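Local coordinates for transcriptional regulator (LacI family) (Clostridium acetobutylicum ATCC 824, PDB 3G85), which probably binds DNA as a LacI-family transcription factor, with a periplasmic-binding-protein-like domain in the part of the chain crystallised, at residues Lys125-Ala130 with Thr188-Phe193. Sequence-based numbering, arbitrary orientation.
Sequences KRYKSA and TPKALF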
ATOM      1  N   LYS A 125      10.472  -0.194  22.338  1.00 39.29           N
ATOM      2  CA  LYS A 125       9.697  -0.602  23.529  1.00 39.70           C
ATOM      3  C   LYS A 125      10.224  -1.893  24.174  1.00 39.23           C
ATOM      4  O   LYS A 125       9.663  -2.374  25.151  1.00 38.82           O
ATOM      5  CB  LYS A 125       8.211  -0.761  23.176  1.00 40.05           C
ATOM      6  CG  LYS A 125       7.638   0.510  22.593  1.00 41.88           C
ATOM      7  CD  LYS A 125       6.141   0.524  22.538  1.00 46.49           C
ATOM      8  CE  LYS A 125       5.649   1.874  21.978  1.00 47.77           C
ATOM      9  NZ  LYS A 125       4.266   2.149  22.449  1.00 49.18           N
ATOM     10  N   ARG A 126      11.306  -2.422  23.606  1.00 38.84           N
ATOM     11  CA  ARG A 126      12.029  -3.603  24.109  1.00 39.36           C
ATOM     12  C   ARG A 126      11.200  -4.877  24.153  1.00 38.56           C
ATOM     13  O   ARG A 126      11.390  -5.737  25.032  1.00 38.06           O
ATOM     14  CB  ARG A 126      12.690  -3.325  25.469  1.00 39.71           C
ATOM     15  CG  ARG A 126      13.714  -2.203  25.431  1.00 42.28           C
ATOM     16  CD  ARG A 126      14.041  -1.707  26.828  1.00 45.90           C
ATOM     17  NE  ARG A 126      14.760  -2.696  27.632  1.00 48.70           N
ATOM     18  CZ  ARG A 126      15.983  -3.162  27.367  1.00 51.92           C
ATOM     19  NH1 ARG A 126      16.674  -2.753  26.286  1.00 52.86           N
ATOM     20  NH2 ARG A 126      16.526  -4.051  28.195  1.00 50.89           N
ATOM     21  N   TYR A 127      10.291  -5.017  23.189  1.00 37.54           N
ATOM     22  CA  TYR A 127       9.604  -6.285  22.999  1.00 37.02           C
ATOM     23  C   TYR A 127      10.606  -7.336  22.576  1.00 36.57           C
ATOM     24  O   TYR A 127      11.541  -7.043  21.832  1.00 36.90           O
ATOM     25  CB  TYR A 127       8.498  -6.169  21.941  1.00 37.39           C
ATOM     26  CG  TYR A 127       7.283  -5.458  22.444  1.00 37.50           C
ATOM     27  CD1 TYR A 127       6.396  -6.096  23.295  1.00 38.68           C
ATOM     28  CD2 TYR A 127       7.016  -4.143  22.064  1.00 37.83           C
ATOM     29  CE1 TYR A 127       5.277  -5.449  23.762  1.00 40.40           C
ATOM     30  CE2 TYR A 127       5.897  -3.482  22.524  1.00 38.60           C
ATOM     31  CZ  TYR A 127       5.037  -4.143  23.379  1.00 39.66           C
ATOM     32  OH  TYR A 127       3.924  -3.520  23.847  1.00 38.92           O
ATOM     33  N   LYS A 128      10.403  -8.562  23.034  1.00 36.08           N
ATOM     34  CA  LYS A 128      11.366  -9.613  22.779  1.00 36.10           C
ATOM     35  C   LYS A 128      10.952 -10.584  21.688  1.00 34.73           C
ATOM     36  O   LYS A 128      11.780 -11.324  21.160  1.00 34.18           O
ATOM     37  CB  LYS A 128      11.747 -10.325  24.101  1.00 38.06           C
ATOM     38  CG  LYS A 128      12.632  -9.436  24.998  1.00 39.42           C
ATOM     39  CD  LYS A 128      14.056  -9.346  24.441  1.00 44.38           C
ATOM     40  CE  LYS A 128      14.848  -8.111  24.965  1.00 46.18           C
ATOM     41  NZ  LYS A 128      15.187  -7.095  23.893  1.00 49.04           N
ATOM     42  N   SER A 129       9.668 -10.578  21.326  1.00 33.52           N
ATOM     43  CA  SER A 129       9.234 -11.301  20.124  1.00 32.26           C
ATOM     44  C   SER A 129       7.983 -10.656  19.516  1.00 30.83           C
ATOM     45  O   SER A 129       7.365  -9.803  20.116  1.00 30.02           O
ATOM     46  CB  SER A 129       8.972 -12.774  20.417  1.00 33.06           C
ATOM     47  OG  SER A 129       7.920 -12.872  21.340  1.00 35.80           O
ATOM     48  N   ALA A 130       7.652 -11.065  18.296  1.00 30.04           N
ATOM     49  CA  ALA A 130       6.507 -10.488  17.596  1.00 28.21           C
ATOM     50  C   ALA A 130       5.878 -11.542  16.719  1.00 27.29           C
ATOM     51  O   ALA A 130       6.543 -12.518  16.324  1.00 27.42           O
ATOM     52  CB  ALA A 130       6.935  -9.262  16.769  1.00 28.00           C
ATOM     53  N   THR A 188       1.367 -16.733  22.384  1.00 43.33           N
ATOM     54  CA  THR A 188       1.213 -15.592  21.460  1.00 42.54           C
ATOM     55  C   THR A 188       2.119 -14.424  21.900  1.00 40.19           C
ATOM     56  O   THR A 188       2.040 -14.003  23.049  1.00 39.69           O
ATOM     57  CB  THR A 188      -0.240 -15.073  21.409  1.00 43.02           C
ATOM     58  OG1 THR A 188      -0.517 -14.348  22.617  1.00 46.51           O
ATOM     59  CG2 THR A 188      -1.243 -16.219  21.268  1.00 43.02           C
ATOM     60  N   PRO A 189       2.963 -13.889  20.984  1.00 38.09           N
ATOM     61  CA  PRO A 189       3.822 -12.750  21.300  1.00 36.66           C
ATOM     62  C   PRO A 189       3.031 -11.513  21.724  1.00 35.41           C
ATOM     63  O   PRO A 189       1.811 -11.451  21.546  1.00 34.75           O
ATOM     64  CB  PRO A 189       4.558 -12.463  19.975  1.00 35.93           C
ATOM     65  CG  PRO A 189       4.512 -13.734  19.228  1.00 38.06           C
ATOM     66  CD  PRO A 189       3.165 -14.356  19.599  1.00 37.92           C
ATOM     67  N   LYS A 190       3.736 -10.533  22.265  1.00 33.85           N
ATOM     68  CA  LYS A 190       3.102  -9.327  22.755  1.00 32.92           C
ATOM     69  C   LYS A 190       3.123  -8.162  21.742  1.00 31.57           C
ATOM     70  O   LYS A 190       2.559  -7.102  22.002  1.00 31.65           O
ATOM     71  CB  LYS A 190       3.751  -8.891  24.063  1.00 34.29           C
ATOM     72  CG  LYS A 190       3.436  -9.814  25.275  1.00 35.75           C
ATOM     73  CD  LYS A 190       3.922  -9.181  26.562  1.00 40.17           C
ATOM     74  CE  LYS A 190       2.881  -8.206  27.131  1.00 42.79           C
ATOM     75  NZ  LYS A 190       3.508  -6.903  27.495  1.00 44.98           N
ATOM     76  N   ALA A 191       3.795  -8.367  20.617  1.00 29.61           N
ATOM     77  CA  ALA A 191       3.826  -7.398  19.528  1.00 28.51           C
ATOM     78  C   ALA A 191       3.219  -8.060  18.313  1.00 27.37           C
ATOM     79  O   ALA A 191       3.433  -9.261  18.068  1.00 27.33           O
ATOM     80  CB  ALA A 191       5.250  -6.967  19.237  1.00 27.55           C
ATOM     81  N   LEU A 192       2.446  -7.286  17.551  1.00 26.02           N
ATOM     82  CA  LEU A 192       1.816  -7.806  16.356  1.00 24.07           C
ATOM     83  C   LEU A 192       1.913  -6.803  15.214  1.00 24.01           C
ATOM     84  O   LEU A 192       1.478  -5.676  15.353  1.00 23.90           O
ATOM     85  CB  LEU A 192       0.337  -8.152  16.646  1.00 24.37           C
ATOM     86  CG  LEU A 192      -0.471  -8.617  15.418  1.00 21.97           C
ATOM     87  CD1 LEU A 192       0.004  -9.986  14.902  1.00 20.39           C
ATOM     88  CD2 LEU A 192      -1.959  -8.654  15.756  1.00 23.06           C
ATOM     89  N   PHE A 193       2.493  -7.236  14.103  1.00 23.12           N
ATOM     90  CA  PHE A 193       2.504  -6.477  12.864  1.00 23.21           C
ATOM     91  C   PHE A 193       1.399  -6.976  11.923  1.00 22.38           C
ATOM     92  O   PHE A 193       1.314  -8.170  11.632  1.00 22.13           O
ATOM     93  CB  PHE A 193       3.869  -6.639  12.205  1.00 22.57           C
ATOM     94  CG  PHE A 193       3.992  -6.000  10.846  1.00 23.65           C
ATOM     95  CD1 PHE A 193       3.987  -4.598  10.715  1.00 20.68           C
ATOM     96  CD2 PHE A 193       4.175  -6.791   9.723  1.00 21.01           C
ATOM     97  CE1 PHE A 193       4.166  -4.002   9.472  1.00 22.34           C
ATOM     98  CE2 PHE A 193       4.347  -6.190   8.436  1.00 23.06           C
ATOM     99  CZ  PHE A 193       4.329  -4.796   8.333  1.00 22.17           C
TER
HETATM  100  O   HOH W   1       2.109  -5.650  25.111  1.00 46.26           O
HETATM  101  O   HOH W   2       6.240 -10.893  23.349  1.00 51.48           O
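Ala-130 and Ala-191 bring their backbones together, CA to CA 4.5 Å, where two neighbouring parallel strands, 131-134 and 191-194, begin in the periplasmic-binding-protein-like fold. Helix 111-124 ends in a Schellman motif at Arg-126, and the loop then runs to the first of these strands. Ala-130 makes a bent CA-H...O contact with Ala-191 O, CA to O 3.3 Å, 131° at the hydrogen. A backbone hydrogen bond joins Ala-191 to Ala-131, while Ala-191 N, buried here, has no partner in the model. Methyl groups suit this close pairing: CB of Ala-130 and CB of Ala-191 lie 3.8 Å apart. With CG beside the backbone N (chi1 -75°), Tyr-127 reaches across to residues 190-191. One ring face takes the Ala-191 methyl, displaced toward the rim; CE1 of Tyr-127 lies 3.8 Å from CB of Lys-190, and its OH is hydrogen-bonded to Glu-219. The compact, rigid ring of Pro-189 brings CG 3.6 Å from C of Ala-130, and small Ser-129 packs OG 3.7 Å from CB of Pro-189. One water donates to Tyr-127 OH and accepts from Lys-190 NZ; another accepts from Lys-190 N at 2.8 Å and is hydrogen-bonded to Ser-129 OG at 3.3 Å.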